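Local coordinates for protein sialyltransferase 0160 (Photobacterium damselae, PDB 4R84) that transfers sialic acid from CMP-sialic acid to sugar acceptors, probably as a beta-galactoside alpha-2,6-sialyltransferase with the two-domain GT-B fold, at residues H60-C66 / K93-K99; D235-Y240 / S452-T456; I216-Y220 / N265-G269; K247-I253 / E303-L309. All coordinates share one frame; numbering follows the deposited sequence.

Contact 1 of 4, residues H60-C66 / K93-K99; sequences HSWEQTC and KYCFTFK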
# COMPACT_ATOMS: atom_id res chain seq x y z
N HIS A 60 -21.78 32.11 -31.86
CA HIS A 60 -21.44 31.18 -30.78
C HIS A 60 -22.27 31.46 -29.54
O HIS A 60 -22.76 32.57 -29.34
CB HIS A 60 -19.95 31.26 -30.46
CG HIS A 60 -19.47 32.64 -30.12
ND1 HIS A 60 -19.61 33.19 -28.86
CD2 HIS A 60 -18.87 33.59 -30.88
CE1 HIS A 60 -19.10 34.41 -28.86
NE2 HIS A 60 -18.65 34.68 -30.07
N SER A 61 -22.44 30.44 -28.70
CA SER A 61 -23.20 30.61 -27.46
C SER A 61 -22.92 29.49 -26.46
O SER A 61 -22.58 28.38 -26.86
CB SER A 61 -24.70 30.65 -27.75
OG SER A 61 -25.12 29.40 -28.25
N TRP A 62 -23.05 29.83 -25.18
CA TRP A 62 -23.09 28.85 -24.10
C TRP A 62 -24.50 28.83 -23.53
O TRP A 62 -25.17 29.87 -23.46
CB TRP A 62 -22.10 29.21 -22.98
CG TRP A 62 -20.66 28.84 -23.22
CD1 TRP A 62 -19.65 29.68 -23.61
CD2 TRP A 62 -20.08 27.55 -23.06
NE1 TRP A 62 -18.48 28.98 -23.71
CE2 TRP A 62 -18.71 27.67 -23.38
CE3 TRP A 62 -20.58 26.31 -22.68
CZ2 TRP A 62 -17.84 26.59 -23.33
CZ3 TRP A 62 -19.71 25.23 -22.64
CH2 TRP A 62 -18.36 25.38 -22.95
N GLU A 63 -24.94 27.65 -23.13
CA GLU A 63 -26.20 27.49 -22.42
C GLU A 63 -26.05 26.39 -21.36
O GLU A 63 -25.28 25.45 -21.54
CB GLU A 63 -27.35 27.16 -23.37
CG GLU A 63 -27.15 25.92 -24.20
CD GLU A 63 -28.33 25.66 -25.13
OE1 GLU A 63 -28.12 25.66 -26.36
OE2 GLU A 63 -29.46 25.46 -24.63
N GLN A 64 -26.79 26.53 -20.27
CA GLN A 64 -26.79 25.51 -19.22
C GLN A 64 -27.98 24.57 -19.39
O GLN A 64 -29.11 25.03 -19.52
CB GLN A 64 -26.81 26.16 -17.84
CG GLN A 64 -26.69 25.14 -16.72
CD GLN A 64 -26.73 25.80 -15.37
OE1 GLN A 64 -26.72 27.02 -15.26
NE2 GLN A 64 -26.76 24.98 -14.31
N THR A 65 -27.74 23.26 -19.41
CA THR A 65 -28.81 22.31 -19.71
C THR A 65 -29.29 21.46 -18.53
O THR A 65 -30.32 20.80 -18.64
CB THR A 65 -28.41 21.36 -20.86
OG1 THR A 65 -27.26 20.60 -20.48
CG2 THR A 65 -28.07 22.15 -22.13
N CYS A 66 -28.55 21.43 -17.43
CA CYS A 66 -29.07 20.82 -16.20
C CYS A 66 -28.29 21.35 -15.01
O CYS A 66 -27.24 22.00 -15.16
CB CYS A 66 -29.05 19.29 -16.23
SG CYS A 66 -27.49 18.56 -15.71
N LYS A 93 -24.59 17.84 -10.35
CA LYS A 93 -24.01 17.99 -11.67
C LYS A 93 -24.61 19.18 -12.40
O LYS A 93 -25.78 19.54 -12.26
CB LYS A 93 -24.14 16.68 -12.49
CG LYS A 93 -25.44 16.44 -13.20
CD LYS A 93 -25.38 15.09 -13.94
CE LYS A 93 -26.76 14.63 -14.40
NZ LYS A 93 -26.71 13.23 -14.85
N TYR A 94 -23.73 19.82 -13.14
CA TYR A 94 -24.02 21.02 -13.91
C TYR A 94 -23.60 20.73 -15.33
O TYR A 94 -22.45 20.34 -15.56
CB TYR A 94 -23.25 22.21 -13.34
CG TYR A 94 -23.66 22.62 -11.96
CD1 TYR A 94 -23.22 21.92 -10.85
CD2 TYR A 94 -24.46 23.74 -11.75
CE1 TYR A 94 -23.60 22.28 -9.59
CE2 TYR A 94 -24.84 24.11 -10.49
CZ TYR A 94 -24.41 23.39 -9.41
OH TYR A 94 -24.78 23.76 -8.14
N CYS A 95 -24.50 20.94 -16.28
CA CYS A 95 -24.28 20.58 -17.67
C CYS A 95 -24.22 21.85 -18.53
O CYS A 95 -25.10 22.71 -18.43
CB CYS A 95 -25.42 19.72 -18.16
SG CYS A 95 -25.91 18.49 -16.92
N PHE A 96 -23.20 22.00 -19.38
CA PHE A 96 -23.07 23.20 -20.24
C PHE A 96 -22.85 22.79 -21.68
O PHE A 96 -22.14 21.82 -21.95
CB PHE A 96 -21.94 24.10 -19.76
CG PHE A 96 -22.08 24.53 -18.33
CD1 PHE A 96 -22.84 25.64 -17.99
CD2 PHE A 96 -21.51 23.78 -17.31
CE1 PHE A 96 -22.98 26.03 -16.67
CE2 PHE A 96 -21.65 24.17 -15.99
CZ PHE A 96 -22.39 25.29 -15.66
N THR A 97 -23.48 23.50 -22.61
CA THR A 97 -23.30 23.22 -24.03
C THR A 97 -22.83 24.47 -24.77
O THR A 97 -23.43 25.55 -24.68
CB THR A 97 -24.60 22.69 -24.66
OG1 THR A 97 -24.87 21.38 -24.16
CG2 THR A 97 -24.48 22.62 -26.18
N PHE A 98 -21.71 24.33 -25.49
CA PHE A 98 -21.24 25.40 -26.36
C PHE A 98 -21.60 25.05 -27.79
O PHE A 98 -21.41 23.91 -28.23
CB PHE A 98 -19.73 25.60 -26.23
CG PHE A 98 -19.17 26.60 -27.21
CD1 PHE A 98 -19.15 27.95 -26.89
CD2 PHE A 98 -18.69 26.19 -28.44
CE1 PHE A 98 -18.65 28.88 -27.80
CE2 PHE A 98 -18.18 27.11 -29.35
CZ PHE A 98 -18.16 28.46 -29.03
N LYS A 99 -22.12 26.03 -28.52
CA LYS A 99 -22.39 25.86 -29.94
C LYS A 99 -21.67 26.96 -30.70
O LYS A 99 -21.83 28.14 -30.40
CB LYS A 99 -23.89 25.92 -30.24
CG LYS A 99 -24.67 24.73 -29.71
CD LYS A 99 -26.17 24.93 -29.85
CE LYS A 99 -26.93 23.76 -29.24
NZ LYS A 99 -28.39 24.01 -29.19
O HOH W 1 -25.08 26.92 -26.58
O HOH W 2 -24.88 29.23 -31.01
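S61 with K99, and E63 with T97, form antiparallel hydrogen-bonded pairs, each closed by two backbone bonds; T97 N reaches E63 O in 2.9 Å. C66 O is gripped from opposite faces of its carbonyl plane, by C95 N and by Q64 NE2, both at 3.1 Å. Q64 NE2 also donates to T68 O, while OE1 takes the N-H groups of I70 and L71.

The aromatic contacts lie on the face of W62, Q64, F96 and F98. F98 CB sits squarely over the six-membered ring of W62, 3.4 Å from its centroid, a CH-pi contact. With CG anti to the backbone N (chi1 174°), the F98 side chain crosses that of W62 at about a right angle, CD1 over the indole face 3.4 Å from W62 NE1, the rings oblique at 57°. W62 NE1 donates to I79 O.

Charge and sulfur occupy the opposite face: a weak salt bridge of 3.3 Å from K99 NZ to E63 OE1, and the C66-C95 disulfide. S61 OG on that side bonds two waters, one of which donates to T97 O. The disulfide closes the strand pair of this PKD-like beta domain covalently; its S-S torsion of 34°, far from a right angle, suggests strain.

Contact 2 of 4, residues D235-Y240 / S452-T456; sequences DGSSEY and SLYFT. With CSF (cytidine-5'-monophosphate-3-fluoro-N-acetyl-neuraminic acid), chain E.
S452 OG is held between two partners: S237 N donates to it over 2.9 Å, and it gives its own proton to a water 3.0 Å away that in turn donates to D235 O. The hydroxyl gets there because OG stands anti to the backbone N (chi1 -179°), and it packs close against G236 CA as well. The backbone N of the same serine donates to CSF O2A, a phosphate oxygen, at 3.1 Å and nearly straight (169°). S452 therefore touches the bound fluorinated donor analogue through its amide and the segment 235-240 through its side chain.

Beside this polar link lies an apolar one. S237 CB rests over one face of the F455 ring, 3.6 Å from the centroid, in a CH-pi contact. Y240 CB meets F455 CE2 at 3.9 Å, and the Y240 and F455 side chains run antiparallel past one another, their rings oblique at 45°. L484 and M488 of helix 483-490 also pack on F455. Next door, L453 CD2 lies 3.8 Å from CSF C4 of the cytosine.

The two segments belong to the two halves of the GT-B fold, so S452 probably links phosphate binding to the junction of the two halves.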
# COMPACT_ATOMS: atom_id res chain seq x y z
N ASP A 235 0.77 -6.54 6.17
CA ASP A 235 2.16 -6.11 6.26
C ASP A 235 3.15 -7.25 6.07
O ASP A 235 4.34 -7.01 5.89
CB ASP A 235 2.44 -5.36 7.56
CG ASP A 235 2.20 -6.17 8.79
OD1 ASP A 235 1.76 -7.33 8.67
OD2 ASP A 235 2.46 -5.62 9.88
N GLY A 236 2.67 -8.48 6.15
CA GLY A 236 3.54 -9.61 5.92
C GLY A 236 3.01 -10.92 6.44
O GLY A 236 1.83 -11.20 6.36
N SER A 237 3.90 -11.75 6.97
CA SER A 237 3.51 -13.08 7.38
C SER A 237 2.55 -13.08 8.57
O SER A 237 1.79 -14.03 8.74
CB SER A 237 4.76 -13.90 7.69
OG SER A 237 5.53 -13.26 8.69
N SER A 238 2.57 -12.02 9.36
CA SER A 238 1.83 -12.00 10.62
C SER A 238 0.31 -12.20 10.42
O SER A 238 -0.30 -12.92 11.20
CB SER A 238 2.11 -10.70 11.38
OG SER A 238 0.92 -10.00 11.69
N GLU A 239 -0.26 -11.60 9.38
CA GLU A 239 -1.69 -11.78 9.10
C GLU A 239 -2.02 -13.24 8.78
O GLU A 239 -3.12 -13.70 9.04
CB GLU A 239 -2.15 -10.89 7.94
CG GLU A 239 -2.44 -9.44 8.34
CD GLU A 239 -1.23 -8.52 8.17
OE1 GLU A 239 -0.12 -9.04 7.89
OE2 GLU A 239 -1.39 -7.28 8.30
N TYR A 240 -1.07 -13.95 8.18
CA TYR A 240 -1.29 -15.34 7.76
C TYR A 240 -1.14 -16.29 8.93
O TYR A 240 -1.92 -17.22 9.07
CB TYR A 240 -0.33 -15.68 6.59
CG TYR A 240 -0.77 -14.84 5.42
CD1 TYR A 240 -0.39 -13.50 5.33
CD2 TYR A 240 -1.66 -15.33 4.47
CE1 TYR A 240 -0.85 -12.69 4.32
CE2 TYR A 240 -2.11 -14.53 3.44
CZ TYR A 240 -1.71 -13.20 3.37
OH TYR A 240 -2.17 -12.37 2.37
N SER A 452 9.60 -12.12 7.20
CA SER A 452 8.35 -11.83 6.52
C SER A 452 8.58 -11.55 5.03
O SER A 452 7.68 -11.73 4.20
CB SER A 452 7.65 -10.65 7.21
OG SER A 452 6.43 -10.36 6.58
N LEU A 453 9.78 -11.10 4.69
CA LEU A 453 10.09 -10.75 3.31
C LEU A 453 9.90 -11.93 2.35
O LEU A 453 9.71 -11.72 1.16
CB LEU A 453 11.52 -10.19 3.21
CG LEU A 453 12.71 -11.14 3.44
CD1 LEU A 453 13.13 -11.85 2.15
CD2 LEU A 453 13.88 -10.34 4.04
N TYR A 454 9.97 -13.16 2.86
CA TYR A 454 9.85 -14.34 1.99
C TYR A 454 8.42 -14.56 1.50
O TYR A 454 8.19 -15.35 0.58
CB TYR A 454 10.38 -15.60 2.69
CG TYR A 454 11.88 -15.67 2.61
CD1 TYR A 454 12.51 -16.18 1.48
CD2 TYR A 454 12.66 -15.15 3.63
CE1 TYR A 454 13.88 -16.19 1.38
CE2 TYR A 454 14.02 -15.16 3.54
CZ TYR A 454 14.63 -15.68 2.42
OH TYR A 454 16.00 -15.67 2.36
N PHE A 455 7.46 -13.83 2.07
CA PHE A 455 6.08 -13.99 1.65
C PHE A 455 5.75 -13.26 0.35
O PHE A 455 4.69 -13.46 -0.22
CB PHE A 455 5.15 -13.51 2.76
CG PHE A 455 4.73 -14.60 3.67
CD1 PHE A 455 5.67 -15.27 4.44
CD2 PHE A 455 3.41 -14.99 3.75
CE1 PHE A 455 5.30 -16.29 5.28
CE2 PHE A 455 3.03 -16.02 4.59
CZ PHE A 455 3.98 -16.67 5.35
N THR A 456 6.67 -12.45 -0.15
CA THR A 456 6.42 -11.81 -1.43
C THR A 456 7.52 -12.12 -2.42
O THR A 456 7.87 -11.31 -3.28
CB THR A 456 6.23 -10.29 -1.28
OG1 THR A 456 7.31 -9.74 -0.51
CG2 THR A 456 4.92 -10.00 -0.58
C5A CSF E . 10.12 -11.15 14.29
C4A CSF E . 9.49 -9.80 13.95
C2A CSF E . 11.68 -9.13 12.86
O6A CSF E . 12.15 -10.45 13.19
C6A CSF E . 11.16 -11.47 13.22
C3A CSF E . 10.56 -8.71 13.84
O4A CSF E . 8.54 -9.47 14.96
N5A CSF E . 9.09 -12.17 14.30
C7A CSF E . 11.86 -12.77 13.57
C8A CSF E . 12.88 -13.11 12.50
C9A CSF E . 13.44 -14.51 12.73
O9A CSF E . 14.37 -14.78 11.68
O8A CSF E . 12.23 -13.08 11.23
O7A CSF E . 12.53 -12.63 14.82
C1A CSF E . 12.84 -8.16 12.97
OBA CSF E . 12.66 -6.98 12.62
OAA CSF E . 13.94 -8.56 13.42
O1A CSF E . 11.13 -9.04 11.54
O2A CSF E . 10.56 -10.16 9.40
N1 CSF E . 14.48 -6.90 6.38
C2 CSF E . 15.29 -6.62 5.27
N3 CSF E . 16.37 -7.39 5.00
C4 CSF E . 16.65 -8.43 5.82
C5 CSF E . 15.87 -8.71 6.94
C6 CSF E . 14.77 -7.90 7.21
C3' CSF E . 11.29 -7.10 6.77
C2' CSF E . 12.14 -6.32 5.81
C1' CSF E . 13.35 -5.99 6.65
O4' CSF E . 12.95 -6.10 8.02
C4' CSF E . 11.56 -6.38 8.07
PA CSF E . 11.74 -9.61 10.16
O5' CSF E . 12.15 -8.33 9.31
C5' CSF E . 11.26 -7.22 9.29
O3' CSF E . 9.92 -7.10 6.38
O2' CSF E . 11.51 -5.08 5.48
N4 CSF E . 17.73 -9.20 5.56
O2 CSF E . 14.99 -5.64 4.52
O3A CSF E . 12.98 -10.44 10.35
C10 CSF E . 8.91 -13.01 15.32
O10 CSF E . 9.53 -12.92 16.37
C11 CSF E . 7.89 -14.09 15.09
F3A CSF E . 11.13 -8.48 15.07
O HOH W 3 6.65 -8.33 4.44

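Contact 3 of 4, residues I216-Y220 / N265-G269; sequences IQPLY and NYLAG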
# COMPACT_ATOMS: atom_id res chain seq x y z
N ILE A 216 -12.12 8.03 13.52
CA ILE A 216 -13.54 7.87 13.20
C ILE A 216 -14.47 8.30 14.34
O ILE A 216 -15.47 8.97 14.10
CB ILE A 216 -13.86 6.43 12.81
CG1 ILE A 216 -13.20 6.11 11.46
CG2 ILE A 216 -15.38 6.21 12.74
CD1 ILE A 216 -13.37 4.69 11.01
N GLN A 217 -14.12 7.95 15.58
CA GLN A 217 -15.01 8.25 16.72
C GLN A 217 -15.35 9.74 16.90
O GLN A 217 -16.53 10.07 17.02
CB GLN A 217 -14.41 7.70 18.01
CG GLN A 217 -14.62 6.21 18.19
CD GLN A 217 -13.98 5.68 19.45
OE1 GLN A 217 -12.97 6.20 19.91
NE2 GLN A 217 -14.59 4.65 20.03
N PRO A 218 -14.35 10.64 16.94
CA PRO A 218 -14.76 12.04 17.15
C PRO A 218 -15.47 12.68 15.95
O PRO A 218 -16.10 13.72 16.11
CB PRO A 218 -13.44 12.76 17.44
CG PRO A 218 -12.39 11.90 16.82
CD PRO A 218 -12.88 10.49 16.95
N LEU A 219 -15.40 12.06 14.77
CA LEU A 219 -16.05 12.61 13.60
C LEU A 219 -17.40 11.96 13.35
O LEU A 219 -18.12 12.35 12.44
CB LEU A 219 -15.18 12.42 12.36
CG LEU A 219 -13.84 13.15 12.34
CD1 LEU A 219 -13.02 12.68 11.14
CD2 LEU A 219 -14.05 14.67 12.31
N TYR A 220 -17.73 10.95 14.15
CA TYR A 220 -18.83 10.05 13.81
C TYR A 220 -20.17 10.77 13.64
O TYR A 220 -20.95 10.45 12.73
CB TYR A 220 -18.98 8.95 14.87
CG TYR A 220 -19.93 7.87 14.44
CD1 TYR A 220 -21.30 8.00 14.67
CD2 TYR A 220 -19.47 6.71 13.83
CE1 TYR A 220 -22.18 7.01 14.28
CE2 TYR A 220 -20.34 5.72 13.44
CZ TYR A 220 -21.70 5.88 13.67
OH TYR A 220 -22.58 4.90 13.29
N ASN A 265 -21.15 -0.02 17.18
CA ASN A 265 -21.51 0.75 18.37
C ASN A 265 -20.30 1.39 19.03
O ASN A 265 -20.40 2.46 19.62
CB ASN A 265 -22.24 -0.13 19.38
CG ASN A 265 -23.58 -0.61 18.87
OD1 ASN A 265 -24.17 -0.01 17.99
ND2 ASN A 265 -24.05 -1.72 19.42
N TYR A 266 -19.15 0.72 18.94
CA TYR A 266 -17.92 1.27 19.48
C TYR A 266 -17.53 2.53 18.71
O TYR A 266 -17.17 3.55 19.30
CB TYR A 266 -16.79 0.23 19.42
CG TYR A 266 -15.50 0.71 20.02
CD1 TYR A 266 -15.29 0.68 21.39
CD2 TYR A 266 -14.47 1.18 19.21
CE1 TYR A 266 -14.11 1.12 21.95
CE2 TYR A 266 -13.28 1.62 19.76
CZ TYR A 266 -13.10 1.59 21.13
OH TYR A 266 -11.92 2.02 21.68
N LEU A 267 -17.61 2.44 17.39
CA LEU A 267 -17.29 3.57 16.54
C LEU A 267 -18.28 4.71 16.77
O LEU A 267 -17.89 5.88 16.78
CB LEU A 267 -17.27 3.17 15.06
CG LEU A 267 -16.21 2.15 14.64
CD1 LEU A 267 -16.29 1.88 13.12
CD2 LEU A 267 -14.83 2.66 15.01
N ALA A 268 -19.55 4.37 16.98
CA ALA A 268 -20.61 5.37 17.17
C ALA A 268 -20.54 6.04 18.54
O ALA A 268 -21.25 7.01 18.81
CB ALA A 268 -21.98 4.74 16.96
N GLY A 269 -19.69 5.51 19.41
CA GLY A 269 -19.47 6.06 20.74
C GLY A 269 -20.65 5.88 21.68
O GLY A 269 -20.90 6.72 22.55
O HOH W 4 -18.17 8.14 18.19
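I216 CG2 and L267 CD2 meet at 4.2 Å in the buried part of this contact, where W284 and Y288 pack on both side chains. Moving outward, Y220 turns its ring flat against the end of helix 252-267. A268 CA stands almost exactly over the ring centre, 3.5 Å from the centroid and 2° off the normal, a CH-pi contact; A268 CB touches Y220 CZ at 3.5 Å. The ring can lie there because Y220 CG is anti to its backbone N (chi1 -170°), which swings the phenol across to the other helix. Y220 CD2 also rests 3.4 Å from L267 O.

At the polar edge, the extended Q217 side chain reaches past L267 and donates from NE2 to Y266 O over 2.9 Å, with the acceptor in the plane of the amide. Y266 O also receives G269 N, from the opposite face of its carbonyl plane; this second bond belongs to the Schellman motif that ends the helix. Q217 NE2 lies over one face of the Y266 ring, toward its rim, 3.3 Å from CE2. A water donates to both Q217 O, at 2.8 Å, and L267 O, at 2.7 Å.

Carbonyls at the two helix ends thus gain extra donors, Q217 NE2 for Y266 O and a shared water for Q217 O and L267 O, and these bonds tie the ends together at the edge of the I216-L267 contact.

Contact 4 of 4, residues K247-I253 / E303-L309; sequences KDTPNKI and EANLHDL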
# COMPACT_ATOMS: atom_id res chain seq x y z
N LYS A 247 -8.20 -20.47 12.10
CA LYS A 247 -9.00 -21.12 11.06
C LYS A 247 -9.88 -22.25 11.59
O LYS A 247 -10.90 -22.58 10.97
CB LYS A 247 -8.10 -21.64 9.93
CG LYS A 247 -7.16 -22.80 10.29
CD LYS A 247 -6.38 -23.24 9.05
CE LYS A 247 -5.29 -24.27 9.36
NZ LYS A 247 -5.83 -25.47 10.06
N ASP A 248 -9.51 -22.84 12.72
CA ASP A 248 -10.28 -23.96 13.26
C ASP A 248 -11.24 -23.55 14.37
O ASP A 248 -11.93 -24.40 14.93
CB ASP A 248 -9.32 -25.05 13.77
CG ASP A 248 -8.43 -25.60 12.67
OD1 ASP A 248 -8.96 -25.90 11.58
OD2 ASP A 248 -7.21 -25.71 12.89
N THR A 249 -11.31 -22.25 14.66
CA THR A 249 -12.20 -21.74 15.69
C THR A 249 -13.66 -22.05 15.37
O THR A 249 -14.14 -21.74 14.28
CB THR A 249 -12.02 -20.21 15.86
OG1 THR A 249 -10.65 -19.91 16.15
CG2 THR A 249 -12.89 -19.70 16.98
N PRO A 250 -14.37 -22.67 16.32
CA PRO A 250 -15.77 -23.05 16.09
C PRO A 250 -16.68 -21.85 15.89
O PRO A 250 -16.56 -20.86 16.61
CB PRO A 250 -16.14 -23.82 17.36
CG PRO A 250 -15.21 -23.30 18.40
CD PRO A 250 -13.92 -23.05 17.67
N ASN A 251 -17.58 -21.95 14.91
CA ASN A 251 -18.58 -20.92 14.64
C ASN A 251 -17.96 -19.56 14.34
O ASN A 251 -18.54 -18.54 14.69
CB ASN A 251 -19.51 -20.76 15.85
CG ASN A 251 -19.89 -22.09 16.47
OD1 ASN A 251 -20.31 -23.02 15.77
ND2 ASN A 251 -19.73 -22.19 17.78
N LYS A 252 -16.79 -19.56 13.70
CA LYS A 252 -16.00 -18.33 13.62
C LYS A 252 -16.64 -17.23 12.76
O LYS A 252 -16.54 -16.05 13.10
CB LYS A 252 -14.58 -18.63 13.12
CG LYS A 252 -14.49 -19.31 11.76
CD LYS A 252 -13.03 -19.61 11.41
CE LYS A 252 -12.87 -20.00 9.94
NZ LYS A 252 -13.45 -21.35 9.64
N ILE A 253 -17.28 -17.59 11.65
CA ILE A 253 -17.93 -16.57 10.82
C ILE A 253 -19.19 -16.04 11.52
O ILE A 253 -19.47 -14.85 11.48
CB ILE A 253 -18.27 -17.09 9.41
CG1 ILE A 253 -16.99 -17.41 8.66
CG2 ILE A 253 -19.08 -16.06 8.63
CD1 ILE A 253 -15.97 -16.29 8.66
N GLU A 303 -6.50 -22.95 1.67
CA GLU A 303 -6.79 -23.42 3.02
C GLU A 303 -8.29 -23.63 3.19
O GLU A 303 -9.05 -22.67 3.34
CB GLU A 303 -6.23 -22.45 4.06
CG GLU A 303 -6.62 -22.80 5.47
CD GLU A 303 -6.28 -24.24 5.82
OE1 GLU A 303 -5.09 -24.59 5.85
OE2 GLU A 303 -7.23 -25.02 6.06
N ALA A 304 -8.72 -24.89 3.19
CA ALA A 304 -10.14 -25.19 3.11
C ALA A 304 -10.93 -24.63 4.28
O ALA A 304 -12.10 -24.29 4.12
CB ALA A 304 -10.36 -26.69 3.01
N ASN A 305 -10.30 -24.50 5.45
CA ASN A 305 -11.00 -23.97 6.61
C ASN A 305 -11.13 -22.45 6.59
O ASN A 305 -11.61 -21.85 7.56
CB ASN A 305 -10.31 -24.39 7.91
CG ASN A 305 -10.60 -25.84 8.27
OD1 ASN A 305 -11.71 -26.33 8.08
ND2 ASN A 305 -9.59 -26.54 8.80
N LEU A 306 -10.71 -21.82 5.50
CA LEU A 306 -10.88 -20.38 5.33
C LEU A 306 -11.85 -20.05 4.20
O LEU A 306 -12.04 -18.87 3.86
CB LEU A 306 -9.53 -19.69 5.06
CG LEU A 306 -8.57 -19.62 6.25
CD1 LEU A 306 -7.28 -18.93 5.84
CD2 LEU A 306 -9.18 -18.92 7.48
N HIS A 307 -12.45 -21.07 3.60
CA HIS A 307 -13.43 -20.85 2.55
C HIS A 307 -14.61 -20.02 3.07
O HIS A 307 -15.19 -19.22 2.34
CB HIS A 307 -13.93 -22.18 1.99
CG HIS A 307 -12.94 -22.86 1.10
ND1 HIS A 307 -13.18 -24.07 0.50
CD2 HIS A 307 -11.68 -22.50 0.72
CE1 HIS A 307 -12.13 -24.43 -0.22
NE2 HIS A 307 -11.21 -23.49 -0.10
N ASP A 308 -14.95 -20.22 4.35
CA ASP A 308 -16.05 -19.48 4.94
C ASP A 308 -15.69 -18.00 5.09
O ASP A 308 -16.55 -17.12 4.90
CB ASP A 308 -16.47 -20.10 6.28
CG ASP A 308 -15.32 -20.21 7.28
OD1 ASP A 308 -14.16 -19.89 6.92
OD2 ASP A 308 -15.59 -20.64 8.42
N LEU A 309 -14.43 -17.71 5.41
CA LEU A 309 -13.98 -16.31 5.46
C LEU A 309 -13.93 -15.72 4.05
O LEU A 309 -14.36 -14.57 3.83
CB LEU A 309 -12.62 -16.20 6.14
CG LEU A 309 -12.09 -14.76 6.15
CD1 LEU A 309 -13.01 -13.85 6.96
CD2 LEU A 309 -10.66 -14.70 6.72
O HOH W 5 -17.84 -20.52 10.27
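K247 opens the contact by laying its aliphatic chain against the other segment: CB packs on L306 CD2 at 3.8 Å, and the K247 and E303 side chains cross at about a right angle, K247 CD 3.4 Å from E303 CD. A bend at the last torsion (chi4 56°) then carries K247 NZ back to its neighbour D248, where it forms a 3.2 Å salt bridge with OD2. E303 OE2 is meanwhile engaged through its anti lone pair by N305 N. D248 OD1 comes close to N305 ND2, but the angle is poor for a bond and carboxylate and amide stand nearly perpendicular.

From T249 to K252 the chain makes a type II turn, with N251 at positive phi, and this brings the K252 side chain back to K247 O. K252 is buried, and its ammonium has three partners: D308 OD2 at 2.6 Å, met on its syn lone pair in a salt bridge, N305 O at 2.8 Å, and K247 O at 3.1 Å. I253 follows, its CD1 against L309 CA at 3.8 Å, and a water that accepts a hydrogen bond from I253 N donates to D308 OD2.

K252 thus collects K247 O of the loop, N305 O of a 3-10 turn and the D308 carboxylate: a type II turn joining helices 237-246 and 252-267 is pinned to the start of helix 307-313 in the Rossmann-like half of the GT-B fold.

Contact 1 stands apart in the PKD-like part of the chain, its centre about 41 Å from that of the chain; contacts 2, 3 and 4 lie in the sialyltransferase part. Contact 2 is the most central of the four, at about 14 Å between the same kinds of centre, and alone includes the bound donor analogue. Contacts 3 and 4 both use helix 252-267, one near each end, with centres about 29 Å apart, and both mix buried and surface residues. Contact 4 comes within about 6 Å of contact 2, nearest atoms, without touching it. The chemistry follows place: sheet pairing and a disulfide in contact 1, ligand-linked serine bonding in contact 2, helix-end carbonyls in contact 3 and a buried lysine in contact 4.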